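Local structure of D-aminoacyl-tRNA deacylase 1 (Homo sapiens, 2OKV) at residues R25-L30 / K65-K70; R47-L52 / Y72-V77; L52-D57 / G139-E144. The protein hydrolyses mischarged D-aminoacyl-tRNAs and glycyl-tRNA(Ala) as a homodimeric editing enzyme, and may also act in DNA replication. One frame throughout, in Å; residues are numbered along the deposited sequence.

Contact 1: R25-L30 / K65-K70; sequences RGICVL and KSVMDK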
ATOM      1  N   ARG B  25      16.242  -1.135  -6.721  1.00 40.07           N
ATOM      2  CA  ARG B  25      15.216  -2.102  -7.081  1.00 40.53           C
ATOM      3  C   ARG B  25      14.967  -3.093  -5.940  1.00 40.48           C
ATOM      4  O   ARG B  25      15.903  -3.556  -5.275  1.00 39.61           O
ATOM      5  CB  ARG B  25      15.616  -2.854  -8.348  1.00 41.65           C
ATOM      6  CG  ARG B  25      15.583  -2.003  -9.601  1.00 44.39           C
ATOM      7  CD  ARG B  25      15.457  -2.906 -10.817  1.00 50.72           C
ATOM      8  NE  ARG B  25      15.286  -2.159 -12.060  1.00 55.85           N
ATOM      9  CZ  ARG B  25      16.189  -2.124 -13.040  1.00 59.31           C
ATOM     10  NH1 ARG B  25      17.332  -2.796 -12.921  1.00 61.23           N
ATOM     11  NH2 ARG B  25      15.952  -1.422 -14.147  1.00 60.19           N
ATOM     12  N   GLY B  26      13.699  -3.414  -5.719  1.00 40.24           N
ATOM     13  CA  GLY B  26      13.325  -4.366  -4.696  1.00 40.78           C
ATOM     14  C   GLY B  26      11.892  -4.163  -4.231  1.00 41.54           C
ATOM     15  O   GLY B  26      10.980  -3.952  -5.034  1.00 41.13           O
ATOM     16  N   ILE B  27      11.704  -4.187  -2.923  1.00 42.54           N
ATOM     17  CA  ILE B  27      10.366  -4.228  -2.349  1.00 43.23           C
ATOM     18  C   ILE B  27      10.273  -3.340  -1.089  1.00 43.39           C
ATOM     19  O   ILE B  27      11.187  -3.331  -0.274  1.00 43.10           O
ATOM     20  CB  ILE B  27      10.016  -5.740  -2.173  1.00 44.57           C
ATOM     21  CG1 ILE B  27       8.669  -6.109  -2.760  1.00 45.37           C
ATOM     22  CG2 ILE B  27      10.413  -6.399  -0.832  1.00 44.28           C
ATOM     23  CD1 ILE B  27       8.631  -7.526  -3.126  1.00 44.36           C
ATOM     24  N   CYS B  28       9.194  -2.559  -0.979  1.00 42.67           N
ATOM     25  CA  CYS B  28       8.897  -1.784   0.228  1.00 43.20           C
ATOM     26  C   CYS B  28       7.755  -2.473   0.950  1.00 42.94           C
ATOM     27  O   CYS B  28       6.691  -2.696   0.378  1.00 43.37           O
ATOM     28  CB  CYS B  28       8.508  -0.323  -0.106  1.00 42.84           C
ATOM     29  SG  CYS B  28       8.115   0.704   1.355  1.00 44.54           S
ATOM     30  N   VAL B  29       7.987  -2.811   2.206  1.00 42.80           N
ATOM     31  CA  VAL B  29       7.015  -3.528   3.011  1.00 42.48           C
ATOM     32  C   VAL B  29       6.535  -2.600   4.119  1.00 42.85           C
ATOM     33  O   VAL B  29       7.339  -2.084   4.913  1.00 42.66           O
ATOM     34  CB  VAL B  29       7.637  -4.808   3.635  1.00 42.92           C
ATOM     35  CG1 VAL B  29       6.601  -5.566   4.484  1.00 41.86           C
ATOM     36  CG2 VAL B  29       8.228  -5.705   2.538  1.00 42.61           C
ATOM     37  N   LEU B  30       5.225  -2.372   4.153  1.00 42.25           N
ATOM     38  CA  LEU B  30       4.606  -1.691   5.268  1.00 42.02           C
ATOM     39  C   LEU B  30       4.026  -2.753   6.173  1.00 41.81           C
ATOM     40  O   LEU B  30       3.151  -3.517   5.752  1.00 41.92           O
ATOM     41  CB  LEU B  30       3.533  -0.721   4.773  1.00 42.23           C
ATOM     42  CG  LEU B  30       4.095   0.421   3.913  1.00 42.64           C
ATOM     43  CD1 LEU B  30       2.996   1.093   3.119  1.00 41.96           C
ATOM     44  CD2 LEU B  30       4.840   1.474   4.786  1.00 42.47           C
ATOM     45  N   LYS B  65      10.179 -14.598 -10.030  1.00 40.40           N
ATOM     46  CA  LYS B  65      11.329 -14.457  -9.147  1.00 39.73           C
ATOM     47  C   LYS B  65      10.969 -13.652  -7.904  1.00 39.38           C
ATOM     48  O   LYS B  65      10.246 -12.646  -7.984  1.00 38.97           O
ATOM     49  CB  LYS B  65      12.496 -13.796  -9.886  1.00 39.62           C
ATOM     50  CG  LYS B  65      12.974 -14.526 -11.147  1.00 39.16           C
ATOM     51  CD  LYS B  65      14.092 -15.502 -10.878  1.00 40.00           C
ATOM     52  CE  LYS B  65      14.505 -16.213 -12.166  1.00 41.61           C
ATOM     53  NZ  LYS B  65      15.778 -16.968 -11.986  1.00 43.22           N
ATOM     54  N   SER B  66      11.477 -14.085  -6.754  1.00 39.50           N
ATOM     55  CA  SER B  66      11.330 -13.298  -5.515  1.00 39.38           C
ATOM     56  C   SER B  66      12.446 -12.261  -5.371  1.00 39.51           C
ATOM     57  O   SER B  66      13.413 -12.275  -6.127  1.00 39.55           O
ATOM     58  CB  SER B  66      11.368 -14.227  -4.320  1.00 40.17           C
ATOM     59  OG  SER B  66      12.649 -14.832  -4.211  1.00 39.27           O
ATOM     60  N   VAL B  67      12.329 -11.393  -4.368  1.00 39.67           N
ATOM     61  CA  VAL B  67      13.374 -10.429  -4.042  1.00 39.88           C
ATOM     62  C   VAL B  67      14.732 -11.140  -3.835  1.00 40.45           C
ATOM     63  O   VAL B  67      15.772 -10.622  -4.229  1.00 40.41           O
ATOM     64  CB  VAL B  67      12.950  -9.543  -2.813  1.00 40.09           C
ATOM     65  CG1 VAL B  67      12.998 -10.340  -1.504  1.00 39.15           C
ATOM     66  CG2 VAL B  67      13.791  -8.266  -2.713  1.00 40.78           C
ATOM     67  N   MET B  68      14.710 -12.327  -3.231  1.00 41.09           N
ATOM     68  CA  MET B  68      15.937 -13.075  -2.944  1.00 42.43           C
ATOM     69  C   MET B  68      16.529 -13.697  -4.206  1.00 41.75           C
ATOM     70  O   MET B  68      17.752 -13.753  -4.353  1.00 41.80           O
ATOM     71  CB  MET B  68      15.691 -14.184  -1.920  1.00 42.67           C
ATOM     72  CG  MET B  68      15.439 -13.709  -0.520  1.00 43.64           C
ATOM     73  SD  MET B  68      15.689 -15.004   0.709  1.00 45.84           S
ATOM     74  CE  MET B  68      17.108 -15.917   0.102  1.00 48.30           C
ATOM     75  N   ASP B  69      15.662 -14.181  -5.097  1.00 41.19           N
ATOM     76  CA  ASP B  69      16.090 -14.682  -6.407  1.00 40.75           C
ATOM     77  C   ASP B  69      16.847 -13.605  -7.176  1.00 40.76           C
ATOM     78  O   ASP B  69      17.833 -13.900  -7.862  1.00 40.29           O
ATOM     79  CB  ASP B  69      14.885 -15.129  -7.245  1.00 40.78           C
ATOM     80  CG  ASP B  69      14.211 -16.369  -6.695  1.00 41.60           C
ATOM     81  OD1 ASP B  69      14.903 -17.196  -6.057  1.00 42.07           O
ATOM     82  OD2 ASP B  69      12.988 -16.514  -6.899  1.00 40.68           O
ATOM     83  N   LYS B  70      16.365 -12.363  -7.064  1.00 40.34           N
ATOM     84  CA  LYS B  70      16.926 -11.230  -7.797  1.00 40.83           C
ATOM     85  C   LYS B  70      18.105 -10.585  -7.074  1.00 41.18           C
ATOM     86  O   LYS B  70      18.810  -9.746  -7.652  1.00 41.58           O
ATOM     87  CB  LYS B  70      15.850 -10.162  -8.047  1.00 40.69           C
ATOM     88  CG  LYS B  70      14.654 -10.612  -8.867  1.00 41.32           C
ATOM     89  CD  LYS B  70      15.061 -11.029 -10.282  1.00 42.65           C
ATOM     90  CE  LYS B  70      15.213  -9.829 -11.209  1.00 43.49           C
ATOM     91  NZ  LYS B  70      15.437 -10.307 -12.624  1.00 43.99           N
TER

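Contact 2: R47-L52 / Y72-V77; sequences RKILNL and YEILCV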
ATOM      1  N   ARG B  47       9.025 -15.461   5.876  1.00 40.75           N
ATOM      2  CA  ARG B  47       9.094 -16.438   4.782  1.00 42.50           C
ATOM      3  C   ARG B  47       8.279 -15.994   3.566  1.00 42.58           C
ATOM      4  O   ARG B  47       8.738 -16.113   2.418  1.00 43.22           O
ATOM      5  CB  ARG B  47       8.655 -17.816   5.264  1.00 42.32           C
ATOM      6  CG  ARG B  47       9.783 -18.597   5.920  1.00 46.22           C
ATOM      7  CD  ARG B  47       9.414 -20.062   6.177  1.00 50.99           C
ATOM      8  NE  ARG B  47       9.046 -20.265   7.582  1.00 56.39           N
ATOM      9  CZ  ARG B  47       7.826 -20.591   8.007  1.00 57.93           C
ATOM     10  NH1 ARG B  47       6.835 -20.781   7.135  1.00 58.11           N
ATOM     11  NH2 ARG B  47       7.600 -20.735   9.309  1.00 57.91           N
ATOM     12  N   LYS B  48       7.079 -15.468   3.807  1.00 43.12           N
ATOM     13  CA  LYS B  48       6.214 -15.025   2.707  1.00 43.71           C
ATOM     14  C   LYS B  48       6.803 -13.851   1.944  1.00 43.42           C
ATOM     15  O   LYS B  48       6.763 -13.844   0.711  1.00 42.45           O
ATOM     16  CB  LYS B  48       4.803 -14.665   3.196  1.00 44.40           C
ATOM     17  CG  LYS B  48       3.959 -15.867   3.630  1.00 46.94           C
ATOM     18  CD  LYS B  48       2.928 -15.429   4.661  1.00 49.97           C
ATOM     19  CE  LYS B  48       1.604 -15.075   4.041  1.00 50.98           C
ATOM     20  NZ  LYS B  48       0.725 -16.286   4.018  1.00 52.90           N
ATOM     21  N   ILE B  49       7.344 -12.870   2.672  1.00 42.34           N
ATOM     22  CA  ILE B  49       7.918 -11.672   2.045  1.00 42.40           C
ATOM     23  C   ILE B  49       9.098 -12.087   1.170  1.00 42.89           C
ATOM     24  O   ILE B  49       9.213 -11.670   0.010  1.00 42.91           O
ATOM     25  CB  ILE B  49       8.378 -10.623   3.101  1.00 42.14           C
ATOM     26  CG1 ILE B  49       7.176  -9.926   3.739  1.00 41.69           C
ATOM     27  CG2 ILE B  49       9.341  -9.581   2.500  1.00 42.18           C
ATOM     28  CD1 ILE B  49       7.510  -9.263   5.074  1.00 42.15           C
ATOM     29  N   LEU B  50       9.962 -12.931   1.730  1.00 42.41           N
ATOM     30  CA  LEU B  50      11.199 -13.314   1.063  1.00 42.56           C
ATOM     31  C   LEU B  50      10.958 -14.177  -0.165  1.00 43.11           C
ATOM     32  O   LEU B  50      11.745 -14.159  -1.111  1.00 43.69           O
ATOM     33  CB  LEU B  50      12.138 -14.035   2.046  1.00 42.04           C
ATOM     34  CG  LEU B  50      12.786 -13.130   3.104  1.00 40.37           C
ATOM     35  CD1 LEU B  50      13.626 -13.963   4.053  1.00 40.09           C
ATOM     36  CD2 LEU B  50      13.657 -12.071   2.469  1.00 39.95           C
ATOM     37  N   ASN B  51       9.857 -14.919  -0.147  1.00 43.24           N
ATOM     38  CA  ASN B  51       9.530 -15.848  -1.230  1.00 43.64           C
ATOM     39  C   ASN B  51       8.472 -15.352  -2.238  1.00 43.29           C
ATOM     40  O   ASN B  51       8.184 -16.021  -3.244  1.00 42.58           O
ATOM     41  CB  ASN B  51       9.208 -17.209  -0.615  1.00 44.09           C
ATOM     42  CG  ASN B  51      10.437 -17.828   0.093  1.00 47.70           C
ATOM     43  OD1 ASN B  51      11.327 -18.396  -0.567  1.00 52.66           O
ATOM     44  ND2 ASN B  51      10.507 -17.700   1.442  1.00 51.24           N
ATOM     45  N   LEU B  52       7.932 -14.156  -1.991  1.00 42.76           N
ATOM     46  CA  LEU B  52       6.905 -13.558  -2.840  1.00 43.06           C
ATOM     47  C   LEU B  52       7.436 -13.246  -4.250  1.00 42.44           C
ATOM     48  O   LEU B  52       8.325 -12.398  -4.420  1.00 42.36           O
ATOM     49  CB  LEU B  52       6.401 -12.266  -2.198  1.00 43.47           C
ATOM     50  CG  LEU B  52       4.995 -11.675  -2.425  1.00 44.06           C
ATOM     51  CD1 LEU B  52       5.075 -10.166  -2.574  1.00 43.81           C
ATOM     52  CD2 LEU B  52       4.192 -12.309  -3.520  1.00 44.05           C
ATOM     53  N   TYR B  72      17.684  -8.506  -4.769  1.00 40.52           N
ATOM     54  CA  TYR B  72      17.231  -7.129  -4.694  1.00 41.06           C
ATOM     55  C   TYR B  72      17.086  -6.726  -3.219  1.00 41.23           C
ATOM     56  O   TYR B  72      17.361  -7.527  -2.316  1.00 41.13           O
ATOM     57  CB  TYR B  72      15.918  -6.942  -5.468  1.00 41.09           C
ATOM     58  CG  TYR B  72      16.064  -6.790  -6.981  1.00 41.64           C
ATOM     59  CD1 TYR B  72      14.938  -6.787  -7.813  1.00 41.34           C
ATOM     60  CD2 TYR B  72      17.320  -6.644  -7.582  1.00 43.05           C
ATOM     61  CE1 TYR B  72      15.054  -6.629  -9.197  1.00 40.62           C
ATOM     62  CE2 TYR B  72      17.450  -6.502  -8.971  1.00 41.97           C
ATOM     63  CZ  TYR B  72      16.310  -6.488  -9.765  1.00 41.92           C
ATOM     64  OH  TYR B  72      16.431  -6.338 -11.135  1.00 42.77           O
ATOM     65  N   GLU B  73      16.674  -5.489  -2.977  1.00 41.44           N
ATOM     66  CA  GLU B  73      16.651  -4.954  -1.606  1.00 42.16           C
ATOM     67  C   GLU B  73      15.243  -4.947  -1.026  1.00 41.91           C
ATOM     68  O   GLU B  73      14.255  -5.115  -1.751  1.00 41.08           O
ATOM     69  CB  GLU B  73      17.244  -3.543  -1.558  1.00 42.15           C
ATOM     70  CG  GLU B  73      18.764  -3.483  -1.726  1.00 43.36           C
ATOM     71  CD  GLU B  73      19.249  -2.080  -2.090  1.00 43.65           C
ATOM     72  OE1 GLU B  73      19.929  -1.435  -1.262  1.00 44.77           O
ATOM     73  OE2 GLU B  73      18.933  -1.623  -3.212  1.00 45.27           O
ATOM     74  N   ILE B  74      15.160  -4.758   0.290  1.00 41.62           N
ATOM     75  CA  ILE B  74      13.883  -4.676   0.985  1.00 42.13           C
ATOM     76  C   ILE B  74      13.945  -3.467   1.918  1.00 42.88           C
ATOM     77  O   ILE B  74      14.865  -3.345   2.709  1.00 43.11           O
ATOM     78  CB  ILE B  74      13.594  -5.937   1.846  1.00 42.44           C
ATOM     79  CG1 ILE B  74      13.603  -7.209   0.986  1.00 41.39           C
ATOM     80  CG2 ILE B  74      12.271  -5.768   2.626  1.00 42.05           C
ATOM     81  CD1 ILE B  74      13.535  -8.501   1.778  1.00 41.50           C
ATOM     82  N   LEU B  75      12.984  -2.562   1.781  1.00 43.48           N
ATOM     83  CA  LEU B  75      12.800  -1.483   2.743  1.00 43.78           C
ATOM     84  C   LEU B  75      11.569  -1.799   3.598  1.00 44.01           C
ATOM     85  O   LEU B  75      10.455  -1.829   3.085  1.00 44.55           O
ATOM     86  CB  LEU B  75      12.607  -0.144   2.015  1.00 43.30           C
ATOM     87  CG  LEU B  75      12.241   1.087   2.866  1.00 44.37           C
ATOM     88  CD1 LEU B  75      13.370   1.411   3.825  1.00 40.25           C
ATOM     89  CD2 LEU B  75      11.898   2.304   1.977  1.00 43.12           C
ATOM     90  N   CYS B  76      11.769  -2.052   4.890  1.00 44.85           N
ATOM     91  CA  CYS B  76      10.636  -2.312   5.803  1.00 45.75           C
ATOM     92  C   CYS B  76      10.342  -1.095   6.649  1.00 44.56           C
ATOM     93  O   CYS B  76      11.252  -0.454   7.205  1.00 44.74           O
ATOM     94  CB  CYS B  76      10.881  -3.492   6.762  1.00 44.97           C
ATOM     95  SG  CYS B  76      11.446  -4.955   5.999  1.00 54.63           S
ATOM     96  N   VAL B  77       9.062  -0.786   6.781  1.00 43.81           N
ATOM     97  CA  VAL B  77       8.643   0.297   7.665  1.00 43.09           C
ATOM     98  C   VAL B  77       7.473  -0.199   8.496  1.00 42.85           C
ATOM     99  O   VAL B  77       6.563  -0.834   7.969  1.00 41.26           O
ATOM    100  CB  VAL B  77       8.255   1.563   6.871  1.00 42.98           C
ATOM    101  CG1 VAL B  77       7.826   2.689   7.820  1.00 43.58           C
ATOM    102  CG2 VAL B  77       9.422   2.027   6.018  1.00 43.34           C
TER

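Contact 3: L52-D57 / G139-E144; sequences LRVFED and GPVTIE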
ATOM      1  N   LEU B  52       7.932 -14.156  -1.991  1.00 42.76           N
ATOM      2  CA  LEU B  52       6.905 -13.558  -2.840  1.00 43.06           C
ATOM      3  C   LEU B  52       7.436 -13.246  -4.250  1.00 42.44           C
ATOM      4  O   LEU B  52       8.325 -12.398  -4.420  1.00 42.36           O
ATOM      5  CB  LEU B  52       6.401 -12.266  -2.198  1.00 43.47           C
ATOM      6  CG  LEU B  52       4.995 -11.675  -2.425  1.00 44.06           C
ATOM      7  CD1 LEU B  52       5.075 -10.166  -2.574  1.00 43.81           C
ATOM      8  CD2 LEU B  52       4.192 -12.309  -3.520  1.00 44.05           C
ATOM      9  N   ARG B  53       6.851 -13.902  -5.243  1.00 41.35           N
ATOM     10  CA  ARG B  53       7.291 -13.808  -6.641  1.00 42.08           C
ATOM     11  C   ARG B  53       6.658 -12.614  -7.360  1.00 42.16           C
ATOM     12  O   ARG B  53       5.621 -12.737  -8.024  1.00 41.15           O
ATOM     13  CB  ARG B  53       6.938 -15.084  -7.405  1.00 41.21           C
ATOM     14  CG  ARG B  53       7.715 -16.351  -7.035  1.00 43.06           C
ATOM     15  CD  ARG B  53       7.015 -17.592  -7.685  1.00 43.64           C
ATOM     16  NE  ARG B  53       7.961 -18.511  -8.304  1.00 52.17           N
ATOM     17  CZ  ARG B  53       7.872 -18.977  -9.556  1.00 54.42           C
ATOM     18  NH1 ARG B  53       6.866 -18.624 -10.361  1.00 55.93           N
ATOM     19  NH2 ARG B  53       8.803 -19.800 -10.013  1.00 55.08           N
ATOM     20  N   VAL B  54       7.319 -11.474  -7.252  1.00 41.92           N
ATOM     21  CA  VAL B  54       6.801 -10.232  -7.780  1.00 42.79           C
ATOM     22  C   VAL B  54       7.660  -9.708  -8.953  1.00 42.63           C
ATOM     23  O   VAL B  54       7.322  -8.712  -9.603  1.00 42.37           O
ATOM     24  CB  VAL B  54       6.677  -9.254  -6.585  1.00 42.87           C
ATOM     25  CG1 VAL B  54       7.583  -8.051  -6.704  1.00 44.55           C
ATOM     26  CG2 VAL B  54       5.239  -8.942  -6.282  1.00 44.01           C
ATOM     27  N   PHE B  55       8.758 -10.411  -9.228  1.00 42.24           N
ATOM     28  CA  PHE B  55       9.713  -9.993 -10.263  1.00 42.46           C
ATOM     29  C   PHE B  55       9.713 -10.893 -11.494  1.00 42.57           C
ATOM     30  O   PHE B  55       9.307 -12.056 -11.423  1.00 41.00           O
ATOM     31  CB  PHE B  55      11.123  -9.882  -9.666  1.00 42.32           C
ATOM     32  CG  PHE B  55      11.212  -8.887  -8.541  1.00 42.50           C
ATOM     33  CD1 PHE B  55      11.193  -9.309  -7.210  1.00 41.47           C
ATOM     34  CD2 PHE B  55      11.280  -7.518  -8.812  1.00 43.84           C
ATOM     35  CE1 PHE B  55      11.234  -8.372  -6.158  1.00 40.72           C
ATOM     36  CE2 PHE B  55      11.334  -6.572  -7.764  1.00 40.24           C
ATOM     37  CZ  PHE B  55      11.300  -7.010  -6.437  1.00 41.94           C
ATOM     38  N   GLU B  56      10.164 -10.334 -12.620  1.00 43.94           N
ATOM     39  CA  GLU B  56      10.298 -11.082 -13.880  1.00 45.53           C
ATOM     40  C   GLU B  56      11.625 -11.852 -13.956  1.00 46.29           C
ATOM     41  O   GLU B  56      12.601 -11.468 -13.310  1.00 47.26           O
ATOM     42  CB  GLU B  56      10.231 -10.130 -15.080  1.00 45.39           C
ATOM     43  CG  GLU B  56       9.012  -9.222 -15.146  1.00 45.67           C
ATOM     44  CD  GLU B  56       9.127  -8.159 -16.251  1.00 47.09           C
ATOM     45  OE1 GLU B  56      10.108  -8.187 -17.035  1.00 49.33           O
ATOM     46  OE2 GLU B  56       8.226  -7.293 -16.339  1.00 48.40           O
ATOM     47  N   ASP B  57      11.651 -12.930 -14.738  1.00 47.07           N
ATOM     48  CA  ASP B  57      12.908 -13.572 -15.151  1.00 48.10           C
ATOM     49  C   ASP B  57      13.519 -12.864 -16.377  1.00 48.52           C
ATOM     50  O   ASP B  57      12.966 -11.876 -16.854  1.00 48.52           O
ATOM     51  CB  ASP B  57      12.724 -15.086 -15.382  1.00 47.59           C
ATOM     52  CG  ASP B  57      11.862 -15.418 -16.601  1.00 48.62           C
ATOM     53  OD1 ASP B  57      11.484 -14.510 -17.382  1.00 49.96           O
ATOM     54  OD2 ASP B  57      11.565 -16.618 -16.784  1.00 47.83           O
ATOM     55  N   GLY B 139       5.126  -0.403 -11.657  1.00 37.33           N
ATOM     56  CA  GLY B 139       4.067  -1.150 -12.339  1.00 37.23           C
ATOM     57  C   GLY B 139       2.741  -0.418 -12.499  1.00 37.53           C
ATOM     58  O   GLY B 139       2.316  -0.129 -13.623  1.00 36.42           O
ATOM     59  N   PRO B 140       2.052  -0.126 -11.379  1.00 37.42           N
ATOM     60  CA  PRO B 140       2.408  -0.452 -10.010  1.00 37.69           C
ATOM     61  C   PRO B 140       2.148  -1.945  -9.746  1.00 38.21           C
ATOM     62  O   PRO B 140       1.368  -2.564 -10.468  1.00 37.77           O
ATOM     63  CB  PRO B 140       1.457   0.426  -9.182  1.00 37.69           C
ATOM     64  CG  PRO B 140       0.231   0.565 -10.040  1.00 37.88           C
ATOM     65  CD  PRO B 140       0.748   0.568 -11.477  1.00 37.84           C
ATOM     66  N   VAL B 141       2.820  -2.502  -8.741  1.00 38.74           N
ATOM     67  CA  VAL B 141       2.539  -3.869  -8.256  1.00 38.89           C
ATOM     68  C   VAL B 141       2.413  -3.774  -6.738  1.00 39.22           C
ATOM     69  O   VAL B 141       3.339  -3.299  -6.051  1.00 38.92           O
ATOM     70  CB  VAL B 141       3.639  -4.888  -8.644  1.00 38.64           C
ATOM     71  CG1 VAL B 141       3.425  -6.216  -7.917  1.00 39.43           C
ATOM     72  CG2 VAL B 141       3.624  -5.138 -10.132  1.00 39.53           C
ATOM     73  N   THR B 142       1.270  -4.210  -6.220  1.00 39.39           N
ATOM     74  CA  THR B 142       0.999  -4.070  -4.779  1.00 39.25           C
ATOM     75  C   THR B 142       0.310  -5.330  -4.279  1.00 38.65           C
ATOM     76  O   THR B 142      -0.700  -5.730  -4.821  1.00 37.63           O
ATOM     77  CB  THR B 142       0.070  -2.857  -4.519  1.00 39.81           C
ATOM     78  OG1 THR B 142       0.584  -1.695  -5.183  1.00 40.00           O
ATOM     79  CG2 THR B 142      -0.072  -2.570  -3.008  1.00 39.26           C
ATOM     80  N   ILE B 143       0.843  -5.940  -3.225  1.00 38.77           N
ATOM     81  CA  ILE B 143       0.308  -7.210  -2.745  1.00 39.46           C
ATOM     82  C   ILE B 143       0.004  -7.104  -1.253  1.00 39.37           C
ATOM     83  O   ILE B 143       0.841  -6.614  -0.495  1.00 39.41           O
ATOM     84  CB  ILE B 143       1.332  -8.364  -2.979  1.00 39.69           C
ATOM     85  CG1 ILE B 143       1.573  -8.590  -4.493  1.00 40.98           C
ATOM     86  CG2 ILE B 143       0.897  -9.672  -2.250  1.00 40.55           C
ATOM     87  CD1 ILE B 143       0.413  -9.209  -5.251  1.00 41.57           C
ATOM     88  N   GLU B 144      -1.178  -7.562  -0.852  1.00 38.95           N
ATOM     89  CA  GLU B 144      -1.541  -7.653   0.554  1.00 39.53           C
ATOM     90  C   GLU B 144      -1.218  -9.050   1.091  1.00 40.23           C
ATOM     91  O   GLU B 144      -1.613 -10.057   0.496  1.00 39.64           O
ATOM     92  CB  GLU B 144      -3.025  -7.355   0.747  1.00 39.16           C
ATOM     93  CG  GLU B 144      -3.440  -5.936   0.353  1.00 40.44           C
ATOM     94  CD  GLU B 144      -4.938  -5.681   0.501  1.00 40.44           C
ATOM     95  OE1 GLU B 144      -5.382  -4.565   0.171  1.00 42.51           O
ATOM     96  OE2 GLU B 144      -5.677  -6.589   0.943  1.00 42.46           O
TER

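Contact 1: R25-L30 / K65-K70
The capped start of helix 67-70 sits against the first residues of strand 26-30, the strand that brings Cys28 to the magnesium site: Val67 on the helix meets Gly26 and Ile27. All three residues are buried, and one methyl of Val67 makes both contacts. Its CG2 lies 4.3 Å from Ile27 CG2 and 4.4 Å from Gly26 CA, so it rests partly on a branch methyl and partly on bare backbone. With CG1 beside the backbone N (chi1 73°), Val67 sends CG2 roughly the opposite way, toward the strand. Gly26, at backbone angles that glycine tolerates, offers its CA to this methyl. The CB of Ile27 is directed at the helix, and its branch methyl CG2 does the touching.

Ser66 and Asp69 fix the helix start as a capping box. Ser66 OG accepts from Asp69 N at 3.2 Å, while Ser66 N gives an almost straight bond to Asp69 OD2 at 2.9 Å. That oxygen is met on its anti side, with the donor 34° out of the carboxylate plane.

In the sheet, strand 26-32 runs between the parallel strand 73-78 and the antiparallel strand 2-8; Phe55 of strand 53-55 and Ile74 of strand 73-78 each touch both Ile27 and Val67.

Contact 2: R47-L52 / Y72-V77
Leu50 and Ile49, in the last turn of helix 39-51, lie on Ile74 of strand 73-77, a helix-on-sheet packing within the crossover that joins the parallel neighbours 26-32 and 73-78.

The apolar contact converges on a single methyl. Ile74 has CG1 beside its backbone N (chi1 -58°) and CD1 extended (chi2 171°), which carries that methyl from the strand to the helix. There it meets Leu50 CD2 at 3.6 Å, the two side chains crossing at about a right angle. Although its CB is not directed at the strand, the end of Leu50 comes round to this methyl. Ile49 does point there, but its CG2 stays 4.4 Å from Ile74 CD1, a looser touch. Helix 99-116 packs on the two helix residues, Phe109 on Ile49 and Thr116 on Leu50.

The polar bonds named here are made beside the apolar contact, not across it. Glu73, next to Ile74, pairs with Lys123 through OE1 and accepts from Gly24 N through OE2. At the helix end Arg47 O takes two donors from one residue: the backbone Asn51 N at 3.0 Å and the side-chain Asn51 ND2 at 2.6 Å, the oxygen lying nearly in the Asn51 amide plane.

Contact 3: L52-D57 / G139-E144
Between Val141 and Ile143, the residues of strand 141-144 that meet Val54, Thr142 points away from segment 52-57, and its OG1 is gripped by both subunits, by Asn137 ND2 of its own chain and Gln79 OE1 of the second subunit. The strand leaves the Gly-cisPro motif, Gly139 and Pro140, which in this family enters the active site of the partner monomer and is thought to reject L-amino acids. Pro140 O accepts from Gln79 NE2 of the second subunit, and Gly139 pairs with an antiparallel strand of that chain. Thr142 thus serves the interface, while Val141 and Ile143 pack against segment 52-57; Ile143 also touches Pro91 of the second subunit.

The contact between the two segments is wholly apolar. Val54 CG2 lies 3.7 Å from Val141 CG1 and 4.1 Å from Ile143 CG1, set against two residues of the same strand face, and in both pairs the side chains run past each other in opposite directions. Val141 has CG1 anti to its N (chi1 170°), which places this methyl at Val54. Leu52 adds a slanting contact farther along, with CD1 4.2 Å from Ile143 CB.

Segment 52-57 has two irregularities: an inverse gamma turn centred on Arg53, and a classic beta bulge in which Val54 and Phe55 both face Lys65. Arg7 of strand 2-8, whose backbone bonds to Val141, also donates through NH1 to Val54 O and so ties the two segments together indirectly. Val54 holds chi1 at 116°, off a staggered position. While its CG2 serves strand 141-144, its CG1 sits 3.7 Å above the plane of the Phe55 ring, over the centre.

Overall arrangement
The three contacts interleave along the chain and touch one another. The centres of contacts 1 and 2 are about 5 Å apart: their strands 26-32 and 73-78 are sheet neighbours, with Ile27 O probably bonded to Leu75 N at 2.8 Å. The centres of contacts 1 and 3 are about 8 Å apart; strands 53-55 and 65-66 join them, where Phe55 N lies 3.0 Å from Lys65 O. Contacts 2 and 3 share Leu52, and the rings of Tyr72 and Phe55 meet edge to face. The bound magnesium ion is about 7 Å from the side chain of Ile27 and about 9 Å from those of Ile74 and Ile143. All three contacts have residues that touch the second subunit, contact 1 through Leu30.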